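Serine--tRNA ligase (PDB 2DQ0) probably catalyses the ATP-dependent attachment of serine to tRNA(Ser), and also to tRNA(Sec), working as a class II homodimer. Local coordinates at residues A[79-82]-A[83-87]; A[55-58]-A[59-63]. All coordinates share one frame; numbering follows the deposited sequence.

Contact 1: residues A[79-82]-A[83-87]; sequences REIV and KRIGE
Ile81 and Ile85, one helical turn apart, meet through the CG2 methyl of the first and the CD1 methyl of the second, 3.9 Å apart. In Ile81 it is CG2 that stands anti to the backbone N, with CG1 beside that N (chi1 -69°), and this turns the CG2 branch onward along the helix. Ile85 reaches back: its CG1 lies 3.4 Å from Ile81 O, and CD1 continues to the CG2 methyl of Ile81. The two side chains pass at a slant, with this one pair of methyls as their closest approach. Beneath them Ile85 N donates to Ile81 O over 2.7 Å, almost straight at the hydrogen (166°). Arg84 N to Glu80 O and Gly86 N to Val82 O continue the alpha-helical pattern, while Lys83 N to Arg79 O is weak at 3.3 Å. On another side of the helix, Glu87 holds two cations. The guanidinium of Arg84 gives NH1 to Glu87 OE2 at 2.8 Å, the oxygen lying at its edge and in its plane but being met on the anti side of the carboxylate. Lys83 bends at its last torsion (chi4 -76°), and its NZ makes a weak salt bridge of 3.4 Å with Glu87 OE1. Ile81 also packs on Glu53 of helix 28-65, and Arg84 and Ile85 on Leu50. Cutting Ile85 back to an alanine would remove CG1 and CD1 and is likely to leave Ile81 CG2 without its methyl partner and open a gap beside Leu50. The chemistry is divided: isoleucines give this stretch of helix 72-103 an apolar seam against its partner, while on another side of the helix one shared carboxylate probably offsets part of the charge of the two basic side chains.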
ATOM      1  N   ARG A  79     -53.058 -22.968 -13.887  1.00 52.87           N
ATOM      2  CA  ARG A  79     -51.855 -23.570 -13.326  1.00 55.53           C
ATOM      3  C   ARG A  79     -50.687 -23.592 -14.319  1.00 60.06           C
ATOM      4  O   ARG A  79     -49.517 -23.511 -13.922  1.00 54.24           O
ATOM      5  CB  ARG A  79     -52.165 -24.995 -12.848  1.00 63.13           C
ATOM      6  CG  ARG A  79     -52.958 -25.082 -11.540  1.00 76.66           C
ATOM      7  CD  ARG A  79     -53.748 -26.381 -11.422  1.00 86.62           C
ATOM      8  NE  ARG A  79     -52.945 -27.558 -11.756  1.00103.25           N
ATOM      9  CZ  ARG A  79     -53.447 -28.769 -11.991  1.00102.82           C
ATOM     10  NH1 ARG A  79     -54.759 -28.975 -11.926  1.00101.60           N
ATOM     11  NH2 ARG A  79     -52.636 -29.774 -12.303  1.00 95.20           N
ATOM     12  N   GLU A  80     -50.985 -23.697 -15.611  1.00 60.37           N
ATOM     13  CA  GLU A  80     -49.900 -23.721 -16.574  1.00 66.33           C
ATOM     14  C   GLU A  80     -49.393 -22.307 -16.873  1.00 65.09           C
ATOM     15  O   GLU A  80     -48.215 -22.126 -17.192  1.00 63.66           O
ATOM     16  CB  GLU A  80     -50.300 -24.462 -17.875  1.00 64.96           C
ATOM     17  CG  GLU A  80     -51.509 -23.918 -18.629  1.00 80.47           C
ATOM     18  CD  GLU A  80     -51.546 -24.341 -20.108  1.00 88.25           C
ATOM     19  OE1 GLU A  80     -51.262 -25.525 -20.398  1.00 88.05           O
ATOM     20  OE2 GLU A  80     -51.871 -23.491 -20.978  1.00 83.59           O
ATOM     21  N   ILE A  81     -50.259 -21.303 -16.753  1.00 58.33           N
ATOM     22  CA  ILE A  81     -49.825 -19.942 -17.019  1.00 58.93           C
ATOM     23  C   ILE A  81     -48.777 -19.505 -15.990  1.00 58.43           C
ATOM     24  O   ILE A  81     -47.722 -18.977 -16.359  1.00 55.93           O
ATOM     25  CB  ILE A  81     -51.027 -18.961 -17.054  1.00 65.83           C
ATOM     26  CG1 ILE A  81     -51.881 -19.252 -18.297  1.00 61.41           C
ATOM     27  CG2 ILE A  81     -50.527 -17.512 -17.114  1.00 60.28           C
ATOM     28  CD1 ILE A  81     -53.159 -18.466 -18.376  1.00 67.48           C
ATOM     29  N   VAL A  82     -49.038 -19.745 -14.709  1.00 49.54           N
ATOM     30  CA  VAL A  82     -48.051 -19.381 -13.697  1.00 57.40           C
ATOM     31  C   VAL A  82     -46.763 -20.183 -13.897  1.00 57.84           C
ATOM     32  O   VAL A  82     -45.665 -19.633 -13.782  1.00 59.73           O
ATOM     33  CB  VAL A  82     -48.563 -19.595 -12.229  1.00 59.22           C
ATOM     34  CG1 VAL A  82     -48.833 -18.245 -11.573  1.00 52.37           C
ATOM     35  CG2 VAL A  82     -49.812 -20.442 -12.213  1.00 53.29           C
ATOM     36  N   LYS A  83     -46.900 -21.475 -14.192  1.00 61.86           N
ATOM     37  CA  LYS A  83     -45.734 -22.337 -14.431  1.00 65.78           C
ATOM     38  C   LYS A  83     -44.904 -21.758 -15.559  1.00 60.95           C
ATOM     39  O   LYS A  83     -43.679 -21.667 -15.467  1.00 58.02           O
ATOM     40  CB  LYS A  83     -46.168 -23.763 -14.823  1.00 73.03           C
ATOM     41  CG  LYS A  83     -45.021 -24.701 -15.272  1.00 74.21           C
ATOM     42  CD  LYS A  83     -45.470 -26.180 -15.326  1.00 78.59           C
ATOM     43  CE  LYS A  83     -44.378 -27.144 -15.834  1.00 72.16           C
ATOM     44  NZ  LYS A  83     -44.163 -27.093 -17.326  1.00 76.77           N
ATOM     45  N   ARG A  84     -45.600 -21.352 -16.613  1.00 58.10           N
ATOM     46  CA  ARG A  84     -44.965 -20.802 -17.796  1.00 61.49           C
ATOM     47  C   ARG A  84     -44.352 -19.435 -17.529  1.00 61.94           C
ATOM     48  O   ARG A  84     -43.201 -19.180 -17.908  1.00 51.91           O
ATOM     49  CB  ARG A  84     -45.986 -20.728 -18.947  1.00 54.66           C
ATOM     50  CG  ARG A  84     -45.369 -20.383 -20.301  1.00 71.89           C
ATOM     51  CD  ARG A  84     -44.207 -21.319 -20.636  1.00 73.72           C
ATOM     52  NE  ARG A  84     -43.411 -20.818 -21.749  1.00 75.66           N
ATOM     53  CZ  ARG A  84     -42.136 -21.135 -21.949  1.00 81.58           C
ATOM     54  NH1 ARG A  84     -41.508 -21.955 -21.110  1.00 78.74           N
ATOM     55  NH2 ARG A  84     -41.483 -20.618 -22.981  1.00 83.13           N
ATOM     56  N   ILE A  85     -45.130 -18.566 -16.880  1.00 63.19           N
ATOM     57  CA  ILE A  85     -44.687 -17.220 -16.544  1.00 59.54           C
ATOM     58  C   ILE A  85     -43.347 -17.276 -15.797  1.00 61.48           C
ATOM     59  O   ILE A  85     -42.399 -16.560 -16.147  1.00 56.58           O
ATOM     60  CB  ILE A  85     -45.777 -16.473 -15.701  1.00 55.80           C
ATOM     61  CG1 ILE A  85     -46.754 -15.753 -16.641  1.00 50.84           C
ATOM     62  CG2 ILE A  85     -45.142 -15.463 -14.768  1.00 47.79           C
ATOM     63  CD1 ILE A  85     -47.848 -15.004 -15.931  1.00 42.01           C
ATOM     64  N   GLY A  86     -43.260 -18.140 -14.787  1.00 56.41           N
ATOM     65  CA  GLY A  86     -42.024 -18.265 -14.038  1.00 53.75           C
ATOM     66  C   GLY A  86     -40.851 -18.636 -14.931  1.00 60.89           C
ATOM     67  O   GLY A  86     -39.779 -18.025 -14.853  1.00 60.45           O
ATOM     68  N   GLU A  87     -41.053 -19.640 -15.785  1.00 63.46           N
ATOM     69  CA  GLU A  87     -40.011 -20.101 -16.692  1.00 63.65           C
ATOM     70  C   GLU A  87     -39.521 -18.965 -17.559  1.00 64.25           C
ATOM     71  O   GLU A  87     -38.317 -18.716 -17.652  1.00 68.14           O
ATOM     72  CB  GLU A  87     -40.527 -21.240 -17.572  1.00 69.37           C
ATOM     73  CG  GLU A  87     -40.697 -22.563 -16.828  1.00 76.00           C
ATOM     74  CD  GLU A  87     -41.586 -23.568 -17.564  1.00 77.99           C
ATOM     75  OE1 GLU A  87     -41.817 -24.670 -17.005  1.00 73.87           O
ATOM     76  OE2 GLU A  87     -42.052 -23.254 -18.687  1.00 73.98           O
TER

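Contact 2: residues A[55-58]-A[59-63]; sequences NKIA and VEIGK
Asn55 has its CG anti to the backbone N (chi1 -176°), which swings the amide forward along the helix, and Val59, one turn on, turns its CG1 methyl back towards it. With chi1 at -56°, Val59 CG1 stands beside its own N and approaches Asn55 OD1 to 3.9 Å, a van der Waals contact of a methyl with the amide oxygen as the two side chains cross. The other methyl, CG2, lies between the backbone N and the carbonyl carbon, next to Lys56 O. Below them Val59 N donates to Asn55 O at 3.0 Å, with 169° at the hydrogen, so backbone and side chain join the same two residues. Glu60 N to Lys56 O is equally short but more bent.

Ile57 and Ile61 occupy the inner side of the helix. Ile61 lays CG1 3.4 Å from Ile57 O, while its CD1 comes no nearer to Ile57 CG2 than 4.4 Å, a loose apolar contact. The amide of Ile61 has two acceptors: Ile57 O at 3.1 Å, from a donor tilted out of the carbonyl plane, and more weakly Ala58 O. Gly62 N also reaches Ala58 O, through another weak bond.

Ile57 packs on Lys77 and Ser78, and Ile61 on Leu74, all of helix 72-103. Isoleucines turned to a partner helix, with Asn55, Lys56 and Glu60 on other sides of the helix, are characteristic of an amphipathic helix in the antiparallel coiled-coil arm of seryl-tRNA synthetases, the N-terminal extension involved in tRNA binding.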
ATOM      1  N   ASN A  55     -55.689 -12.948 -16.367  1.00 57.07           N
ATOM      2  CA  ASN A  55     -56.808 -12.091 -16.024  1.00 59.48           C
ATOM      3  C   ASN A  55     -58.092 -12.604 -16.668  1.00 63.80           C
ATOM      4  O   ASN A  55     -59.115 -12.714 -15.999  1.00 65.29           O
ATOM      5  CB  ASN A  55     -56.496 -10.661 -16.483  1.00 68.65           C
ATOM      6  CG  ASN A  55     -57.561  -9.655 -16.086  1.00 74.48           C
ATOM      7  OD1 ASN A  55     -58.381  -9.906 -15.204  1.00 77.62           O
ATOM      8  ND2 ASN A  55     -57.534  -8.489 -16.729  1.00 70.94           N
ATOM      9  N   LYS A  56     -58.038 -12.928 -17.959  1.00 64.73           N
ATOM     10  CA  LYS A  56     -59.218 -13.421 -18.671  1.00 58.54           C
ATOM     11  C   LYS A  56     -59.716 -14.723 -18.072  1.00 61.81           C
ATOM     12  O   LYS A  56     -60.891 -14.856 -17.740  1.00 66.56           O
ATOM     13  CB  LYS A  56     -58.915 -13.624 -20.159  1.00 63.18           C
ATOM     14  CG  LYS A  56     -58.844 -12.347 -20.999  1.00 75.00           C
ATOM     15  CD  LYS A  56     -58.446 -12.660 -22.460  1.00 90.80           C
ATOM     16  CE  LYS A  56     -58.421 -11.399 -23.353  1.00 97.89           C
ATOM     17  NZ  LYS A  56     -57.969 -11.643 -24.770  1.00 87.02           N
ATOM     18  N   ILE A  57     -58.823 -15.694 -17.937  1.00 64.97           N
ATOM     19  CA  ILE A  57     -59.199 -16.978 -17.376  1.00 63.52           C
ATOM     20  C   ILE A  57     -59.794 -16.785 -15.990  1.00 70.12           C
ATOM     21  O   ILE A  57     -60.626 -17.575 -15.550  1.00 71.24           O
ATOM     22  CB  ILE A  57     -57.979 -17.929 -17.292  1.00 60.17           C
ATOM     23  CG1 ILE A  57     -57.548 -18.326 -18.703  1.00 62.10           C
ATOM     24  CG2 ILE A  57     -58.325 -19.196 -16.515  1.00 49.27           C
ATOM     25  CD1 ILE A  57     -56.333 -19.234 -18.736  1.00 71.65           C
ATOM     26  N   ALA A  58     -59.374 -15.723 -15.308  1.00 77.51           N
ATOM     27  CA  ALA A  58     -59.867 -15.447 -13.960  1.00 79.14           C
ATOM     28  C   ALA A  58     -61.309 -14.989 -13.999  1.00 77.99           C
ATOM     29  O   ALA A  58     -62.163 -15.609 -13.378  1.00 78.40           O
ATOM     30  CB  ALA A  58     -58.999 -14.394 -13.265  1.00 75.75           C
ATOM     31  N   VAL A  59     -61.587 -13.912 -14.727  1.00 77.72           N
ATOM     32  CA  VAL A  59     -62.956 -13.411 -14.810  1.00 86.76           C
ATOM     33  C   VAL A  59     -63.876 -14.504 -15.349  1.00 90.54           C
ATOM     34  O   VAL A  59     -65.076 -14.506 -15.075  1.00 87.75           O
ATOM     35  CB  VAL A  59     -63.067 -12.152 -15.724  1.00 86.11           C
ATOM     36  CG1 VAL A  59     -62.110 -11.070 -15.240  1.00 84.39           C
ATOM     37  CG2 VAL A  59     -62.776 -12.517 -17.174  1.00 89.76           C
ATOM     38  N   GLU A  60     -63.294 -15.441 -16.098  1.00 92.43           N
ATOM     39  CA  GLU A  60     -64.048 -16.538 -16.682  1.00 94.52           C
ATOM     40  C   GLU A  60     -64.450 -17.632 -15.711  1.00 98.72           C
ATOM     41  O   GLU A  60     -65.529 -18.207 -15.837  1.00101.24           O
ATOM     42  CB  GLU A  60     -63.273 -17.156 -17.833  1.00 97.36           C
ATOM     43  CG  GLU A  60     -63.886 -16.821 -19.163  1.00105.07           C
ATOM     44  CD  GLU A  60     -65.391 -17.011 -19.151  1.00106.45           C
ATOM     45  OE1 GLU A  60     -65.837 -18.155 -18.898  1.00107.25           O
ATOM     46  OE2 GLU A  60     -66.116 -16.016 -19.383  1.00100.32           O
ATOM     47  N   ILE A  61     -63.578 -17.942 -14.760  1.00102.06           N
ATOM     48  CA  ILE A  61     -63.887 -18.961 -13.768  1.00101.91           C
ATOM     49  C   ILE A  61     -65.034 -18.448 -12.904  1.00107.01           C
ATOM     50  O   ILE A  61     -66.005 -19.162 -12.657  1.00107.95           O
ATOM     51  CB  ILE A  61     -62.667 -19.261 -12.883  1.00 95.25           C
ATOM     52  CG1 ILE A  61     -61.692 -20.161 -13.641  1.00 93.08           C
ATOM     53  CG2 ILE A  61     -63.109 -19.900 -11.583  1.00 97.56           C
ATOM     54  CD1 ILE A  61     -60.420 -20.464 -12.881  1.00 88.17           C
ATOM     55  N   GLY A  62     -64.918 -17.199 -12.463  1.00111.09           N
ATOM     56  CA  GLY A  62     -65.952 -16.599 -11.642  1.00119.47           C
ATOM     57  C   GLY A  62     -67.260 -16.423 -12.394  1.00125.85           C
ATOM     58  O   GLY A  62     -68.338 -16.566 -11.818  1.00127.05           O
ATOM     59  N   LYS A  63     -67.171 -16.103 -13.683  1.00129.78           N
ATOM     60  CA  LYS A  63     -68.359 -15.915 -14.511  1.00132.72           C
ATOM     61  C   LYS A  63     -69.162 -17.212 -14.539  1.00134.14           C
ATOM     62  O   LYS A  63     -70.357 -17.218 -14.845  1.00135.54           O
ATOM     63  CB  LYS A  63     -67.953 -15.524 -15.936  1.00134.67           C
ATOM     64  CG  LYS A  63     -69.114 -15.365 -16.905  1.00136.53           C
ATOM     65  CD  LYS A  63     -70.018 -14.205 -16.515  1.00139.33           C
ATOM     66  CE  LYS A  63     -71.166 -14.045 -17.504  1.00139.03           C
ATOM     67  NZ  LYS A  63     -72.017 -12.862 -17.199  1.00136.64           N
TER

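Contact 2 comes first along the chain, on helix 28-65, and contact 1 follows on helix 72-103; a short connection joins these two helices into the antiparallel hairpin of the N-terminal tRNA-binding domain. Their centres are about 17 Å apart, and they touch where Ile81 CD1 of contact 1 packs against Ile57 CD1 of contact 2. Each contact lies within one helix, and the isoleucine pair bridges them, consistent with an apolar interface along the arm. Contact 2 lies farther out, with its centre about 58 Å from the centre of the chain against about 46 Å for contact 1. Both therefore belong to the projecting arm, away from the seryl-adenylate analogue in the catalytic core.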